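Local structure of aminoglycoside 6-adenylyltransferase (Bacillus subtilis, 2PBE) at residues Arg148-Trp162 and Val259-Asp271. The protein transfers a purine nucleotide from ATP or GTP to the 6-hydroxyl of streptomycin, and adenylates streptidine, giving bacterial resistance to streptomycin. Residues are numbered along the deposited sequence; the frame is centred on the assembly and turned at random.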
loop_
_atom_site.group_PDB
_atom_site.type_symbol
_atom_site.label_atom_id
_atom_site.label_comp_id
_atom_site.label_asym_id
_atom_site.label_seq_id
_atom_site.Cartn_x
_atom_site.Cartn_y
_atom_site.Cartn_z
ATOM N N ARG A 148 9.301 -2.427 7.254
ATOM C CA ARG A 148 10.500 -1.716 7.723
ATOM C C ARG A 148 11.721 -2.073 6.868
ATOM O O ARG A 148 12.114 -3.246 6.770
ATOM C CB ARG A 148 10.796 -2.010 9.209
ATOM C CG ARG A 148 11.713 -0.953 9.882
ATOM C CD ARG A 148 12.603 -1.575 10.960
ATOM N NE ARG A 148 13.336 -2.689 10.360
ATOM C CZ ARG A 148 14.539 -3.139 10.730
ATOM N NH1 ARG A 148 15.188 -2.574 11.740
ATOM N NH2 ARG A 148 15.112 -4.138 10.061
ATOM N N PRO A 149 12.349 -1.067 6.254
ATOM C CA PRO A 149 13.507 -1.390 5.429
ATOM C C PRO A 149 14.725 -1.731 6.249
ATOM O O PRO A 149 14.838 -1.311 7.405
ATOM C CB PRO A 149 13.714 -0.117 4.617
ATOM C CG PRO A 149 13.310 0.948 5.580
ATOM C CD PRO A 149 12.044 0.376 6.196
ATOM N N THR A 150 15.610 -2.522 5.656
ATOM C CA THR A 150 16.860 -2.864 6.298
ATOM C C THR A 150 17.756 -1.736 5.793
ATOM O O THR A 150 17.370 -1.016 4.857
ATOM C CB THR A 150 17.394 -4.210 5.798
ATOM O OG1 THR A 150 17.623 -4.144 4.389
ATOM C CG2 THR A 150 16.389 -5.301 6.075
ATOM N N ALA A 151 18.925 -1.564 6.403
ATOM C CA ALA A 151 19.842 -0.499 5.995
ATOM C C ALA A 151 20.114 -0.568 4.494
ATOM O O ALA A 151 20.156 0.457 3.788
ATOM C CB ALA A 151 21.142 -0.616 6.767
ATOM N N ARG A 152 20.263 -1.793 4.008
ATOM C CA ARG A 152 20.536 -2.032 2.605
ATOM C C ARG A 152 19.347 -1.710 1.700
ATOM O O ARG A 152 19.505 -1.052 0.675
ATOM C CB ARG A 152 20.952 -3.483 2.421
ATOM C CG ARG A 152 21.308 -3.842 1.018
ATOM C CD ARG A 152 21.925 -5.209 0.991
ATOM N NE ARG A 152 22.318 -5.543 -0.370
ATOM C CZ ARG A 152 22.822 -6.710 -0.735
ATOM N NH1 ARG A 152 23.007 -7.674 0.160
ATOM N NH2 ARG A 152 23.129 -6.919 -2.011
ATOM N N GLU A 153 18.158 -2.172 2.072
ATOM C CA GLU A 153 16.993 -1.896 1.263
ATOM C C GLU A 153 16.816 -0.394 1.194
ATOM O O GLU A 153 16.472 0.156 0.145
ATOM C CB GLU A 153 15.753 -2.543 1.868
ATOM C CG GLU A 153 15.674 -4.028 1.637
ATOM C CD GLU A 153 14.576 -4.692 2.438
ATOM O OE1 GLU A 153 14.181 -5.819 2.081
ATOM O OE2 GLU A 153 14.119 -4.100 3.430
ATOM N N PHE A 154 17.074 0.271 2.316
ATOM C CA PHE A 154 16.935 1.718 2.386
ATOM C C PHE A 154 17.857 2.366 1.357
ATOM O O PHE A 154 17.422 3.171 0.525
ATOM C CB PHE A 154 17.297 2.211 3.786
ATOM C CG PHE A 154 17.381 3.702 3.897
ATOM C CD1 PHE A 154 16.214 4.489 3.902
ATOM C CD2 PHE A 154 18.631 4.351 3.930
ATOM C CE1 PHE A 154 16.292 5.913 3.942
ATOM C CE2 PHE A 154 18.722 5.766 3.969
ATOM C CZ PHE A 154 17.545 6.548 3.976
ATOM N N ASP A 155 19.134 2.008 1.432
ATOM C CA ASP A 155 20.130 2.529 0.522
ATOM C C ASP A 155 19.732 2.226 -0.922
ATOM O O ASP A 155 19.908 3.059 -1.807
ATOM C CB ASP A 155 21.484 1.911 0.841
ATOM C CG ASP A 155 22.572 2.447 -0.042
ATOM O OD1 ASP A 155 22.719 1.938 -1.184
ATOM O OD2 ASP A 155 23.262 3.392 0.394
ATOM N N ASP A 156 19.167 1.049 -1.158
ATOM C CA ASP A 156 18.746 0.709 -2.503
ATOM C C ASP A 156 17.684 1.684 -3.034
ATOM O O ASP A 156 17.792 2.173 -4.152
ATOM C CB ASP A 156 18.200 -0.712 -2.567
ATOM C CG ASP A 156 19.271 -1.774 -2.380
ATOM O OD1 ASP A 156 20.461 -1.502 -2.635
ATOM O OD2 ASP A 156 18.905 -2.899 -1.993
ATOM N N CYS A 157 16.673 1.985 -2.232
ATOM C CA CYS A 157 15.636 2.906 -2.689
ATOM C C CYS A 157 16.198 4.269 -3.060
ATOM O O CYS A 157 15.750 4.883 -4.028
ATOM C CB CYS A 157 14.558 3.088 -1.629
ATOM S SG CYS A 157 13.138 4.039 -2.227
ATOM N N CYS A 158 17.186 4.737 -2.304
ATOM C CA CYS A 158 17.786 6.034 -2.580
ATOM C C CYS A 158 18.658 5.943 -3.831
ATOM O O CYS A 158 18.674 6.857 -4.659
ATOM C CB CYS A 158 18.622 6.502 -1.402
ATOM S SG CYS A 158 17.668 6.811 0.093
ATOM N N ASN A 159 19.370 4.831 -3.975
ATOM C CA ASN A 159 20.244 4.627 -5.115
ATOM C C ASN A 159 19.425 4.688 -6.396
ATOM O O ASN A 159 19.715 5.475 -7.288
ATOM C CB ASN A 159 20.944 3.276 -4.982
ATOM C CG ASN A 159 22.122 3.129 -5.923
ATOM O OD1 ASN A 159 23.284 3.263 -5.524
ATOM N ND2 ASN A 159 21.827 2.859 -7.179
ATOM N N GLU A 160 18.372 3.887 -6.457
ATOM C CA GLU A 160 17.500 3.837 -7.623
ATOM C C GLU A 160 16.844 5.177 -7.900
ATOM O O GLU A 160 16.802 5.645 -9.042
ATOM C CB GLU A 160 16.411 2.777 -7.419
ATOM C CG GLU A 160 15.461 2.585 -8.601
ATOM C CD GLU A 160 16.121 1.943 -9.821
ATOM O OE1 GLU A 160 15.392 1.626 -10.788
ATOM O OE2 GLU A 160 17.361 1.763 -9.823
ATOM N N PHE A 161 16.321 5.792 -6.845
ATOM C CA PHE A 161 15.667 7.088 -6.968
ATOM C C PHE A 161 16.551 8.100 -7.685
ATOM O O PHE A 161 16.207 8.595 -8.749
ATOM C CB PHE A 161 15.336 7.664 -5.602
ATOM C CG PHE A 161 14.679 9.014 -5.666
ATOM C CD1 PHE A 161 13.306 9.108 -5.936
ATOM C CD2 PHE A 161 15.426 10.194 -5.506
ATOM C CE1 PHE A 161 12.667 10.364 -6.047
ATOM C CE2 PHE A 161 14.801 11.468 -5.615
ATOM C CZ PHE A 161 13.405 11.539 -5.888
ATOM N N TRP A 162 17.693 8.407 -7.081
ATOM C CA TRP A 162 18.590 9.386 -7.659
ATOM C C TRP A 162 19.205 8.978 -8.987
ATOM O O TRP A 162 19.388 9.830 -9.865
ATOM C CB TRP A 162 19.664 9.753 -6.644
ATOM C CG TRP A 162 19.083 10.385 -5.428
ATOM C CD1 TRP A 162 18.806 9.766 -4.235
ATOM C CD2 TRP A 162 18.641 11.735 -5.289
ATOM N NE1 TRP A 162 18.217 10.650 -3.361
ATOM C CE2 TRP A 162 18.098 11.864 -3.973
ATOM C CE3 TRP A 162 18.644 12.857 -6.144
ATOM C CZ2 TRP A 162 17.556 13.081 -3.475
ATOM C CZ3 TRP A 162 18.095 14.094 -5.655
ATOM C CH2 TRP A 162 17.558 14.182 -4.320
ATOM N N VAL A 259 13.136 8.805 7.503
ATOM C CA VAL A 259 13.287 7.365 7.688
ATOM C C VAL A 259 14.682 6.997 8.170
ATOM O O VAL A 259 14.834 6.231 9.126
ATOM C CB VAL A 259 12.979 6.611 6.362
ATOM C CG1 VAL A 259 13.408 5.167 6.452
ATOM C CG2 VAL A 259 11.488 6.688 6.051
ATOM N N SER A 260 15.694 7.536 7.507
ATOM C CA SER A 260 17.077 7.250 7.854
ATOM C C SER A 260 17.326 7.630 9.292
ATOM O O SER A 260 18.041 6.940 10.018
ATOM C CB SER A 260 18.016 8.054 6.972
ATOM O OG SER A 260 17.751 9.436 7.106
ATOM N N GLU A 261 16.731 8.744 9.692
ATOM C CA GLU A 261 16.901 9.242 11.037
ATOM C C GLU A 261 16.239 8.324 12.058
ATOM O O GLU A 261 16.845 7.990 13.078
ATOM C CB GLU A 261 16.317 10.639 11.126
ATOM C CG GLU A 261 16.655 11.360 12.405
ATOM C CD GLU A 261 16.119 12.769 12.400
ATOM O OE1 GLU A 261 16.395 13.497 11.408
ATOM O OE2 GLU A 261 15.431 13.144 13.381
ATOM N N GLY A 262 15.011 7.908 11.773
ATOM C CA GLY A 262 14.296 7.044 12.689
ATOM C C GLY A 262 14.862 5.647 12.874
ATOM O O GLY A 262 14.678 5.044 13.935
ATOM N N LEU A 263 15.545 5.117 11.868
ATOM C CA LEU A 263 16.091 3.769 11.971
ATOM C C LEU A 263 17.585 3.805 12.219
ATOM O O LEU A 263 18.210 2.765 12.417
ATOM C CB LEU A 263 15.785 2.960 10.707
ATOM C CG LEU A 263 14.289 2.951 10.337
ATOM C CD1 LEU A 263 14.104 2.453 8.926
ATOM C CD2 LEU A 263 13.487 2.102 11.325
ATOM N N ALA A 264 18.145 5.001 12.214
ATOM C CA ALA A 264 19.564 5.181 12.452
ATOM C C ALA A 264 20.390 4.583 11.302
ATOM O O ALA A 264 21.410 3.924 11.521
ATOM C CB ALA A 264 19.966 4.536 13.809
ATOM N N TYR A 265 19.936 4.805 10.074
ATOM C CA TYR A 265 20.670 4.318 8.916
ATOM C C TYR A 265 21.448 5.490 8.348
ATOM O O TYR A 265 21.051 6.640 8.540
ATOM C CB TYR A 265 19.717 3.773 7.847
ATOM C CG TYR A 265 18.960 2.512 8.237
ATOM C CD1 TYR A 265 19.467 1.612 9.215
ATOM C CD2 TYR A 265 17.732 2.195 7.605
ATOM C CE1 TYR A 265 18.763 0.427 9.550
ATOM C CE2 TYR A 265 17.017 1.007 7.930
ATOM C CZ TYR A 265 17.539 0.133 8.902
ATOM O OH TYR A 265 16.851 -1.007 9.235
ATOM N N LYS A 266 22.555 5.210 7.656
ATOM C CA LYS A 266 23.351 6.278 7.067
ATOM C C LYS A 266 22.593 6.969 5.931
ATOM O O LYS A 266 22.043 6.309 5.039
ATOM C CB LYS A 266 24.678 5.738 6.518
ATOM C CG LYS A 266 25.581 6.819 5.905
ATOM C CD LYS A 266 26.944 6.294 5.437
ATOM C CE LYS A 266 26.848 5.495 4.138
ATOM N NZ LYS A 266 28.184 5.113 3.625
ATOM N N TYR A 267 22.550 8.301 5.974
ATOM C CA TYR A 267 21.903 9.048 4.911
ATOM C C TYR A 267 22.893 8.999 3.741
ATOM O O TYR A 267 24.057 9.346 3.893
ATOM C CB TYR A 267 21.664 10.492 5.335
ATOM C CG TYR A 267 20.884 11.255 4.305
ATOM C CD1 TYR A 267 19.499 10.996 4.098
ATOM C CD2 TYR A 267 21.529 12.207 3.477
ATOM C CE1 TYR A 267 18.775 11.671 3.080
ATOM C CE2 TYR A 267 20.820 12.897 2.457
ATOM C CZ TYR A 267 19.447 12.622 2.259
ATOM O OH TYR A 267 18.774 13.254 1.238
ATOM N N PRO A 268 22.445 8.544 2.563
ATOM C CA PRO A 268 23.358 8.476 1.422
ATOM C C PRO A 268 23.842 9.822 0.939
ATOM O O PRO A 268 23.358 10.858 1.373
ATOM C CB PRO A 268 22.524 7.775 0.359
ATOM C CG PRO A 268 21.532 6.992 1.154
ATOM C CD PRO A 268 21.141 7.956 2.224
ATOM N N ASP A 269 24.793 9.792 0.011
ATOM C CA ASP A 269 25.331 11.017 -0.555
ATOM C C ASP A 269 24.802 11.217 -1.969
ATOM O O ASP A 269 25.213 12.153 -2.674
ATOM C CB ASP A 269 26.870 11.003 -0.565
ATOM C CG ASP A 269 27.452 9.819 -1.324
ATOM O OD1 ASP A 269 27.022 9.554 -2.463
ATOM O OD2 ASP A 269 28.362 9.149 -0.798
ATOM N N TYR A 270 23.885 10.340 -2.371
ATOM C CA TYR A 270 23.289 10.426 -3.688
ATOM C C TYR A 270 22.564 11.754 -3.858
ATOM O O TYR A 270 22.606 12.352 -4.925
ATOM C CB TYR A 270 22.307 9.287 -3.913
ATOM C CG TYR A 270 22.840 7.915 -3.562
ATOM C CD1 TYR A 270 24.143 7.516 -3.942
ATOM C CD2 TYR A 270 22.010 6.969 -2.901
ATOM C CE1 TYR A 270 24.615 6.189 -3.675
ATOM C CE2 TYR A 270 22.463 5.646 -2.626
ATOM C CZ TYR A 270 23.763 5.258 -3.021
ATOM O OH TYR A 270 24.212 3.970 -2.799
ATOM N N ASP A 271 21.890 12.201 -2.804
ATOM C CA ASP A 271 21.142 13.461 -2.818
ATOM C C ASP A 271 22.079 14.586 -3.256
ATOM O O ASP A 271 21.924 15.199 -4.321
ATOM C CB ASP A 271 20.603 13.735 -1.405
ATOM C CG ASP A 271 19.931 15.111 -1.248
ATOM O OD1 ASP A 271 19.838 15.887 -2.223
ATOM O OD2 ASP A 271 19.489 15.411 -0.106
HETATM O O HOH W 1 22.111 3.979 3.013
HETATM O O HOH W 2 18.043 10.859 -0.467
#
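The ring of Y265 lies flat against A151 at the start of helix 151-173, where helix 238-263 ends in a Schellman motif with A264 as its C-prime residue. From there the chain runs along helix 151-173 to helix 270-283, joining three helices of the C-terminal bundle. A CH-pi contact places A151 CA 3.5 Å from the ring centroid of Y265, almost on the ring normal, while L263 CB covers the opposite face. Held between them, the ring directs its hydroxyl to the carbonyl of P149, just before helix 151-173: Y265 OH donates to P149 O at 2.7 Å, in the carbonyl plane and on a lone pair. The guanidinium of R148 turns one face to the same hydroxyl, without a hydrogen bond. T150 and E153 form the capping box at the N-terminus of helix 151-173.

F154, its chi1 of 171° setting CG opposite the backbone N, points its ring at the last turn of helix 238-263 and the segment after it. Its CZ meets S260 CB, V259 CG1 packs near CD1, P268 CD lies by CE2, and K266 O approaches the ring edge. A water bridges D155 OD2 and K266 O.

Farther along, Y270 is a knob among D155, C158, N159 and W162, its ring at 84° to the N159 amide. Y270 OH lies 3.0 Å from both D155 OD1 and N159 OD1, with D155 OD1 in the ring plane at its edge. F161 brings CD2 of its ring edge over the rim of one face of the W162 indole; on the other, D271 CA stands 3.7 Å from the six-membered ring centroid. D271 OD1 pairs with R253 in a salt bridge, and D271 OD2 accepts from Y267 OH at 2.6 Å; a second water links that hydroxyl to W162 NE1.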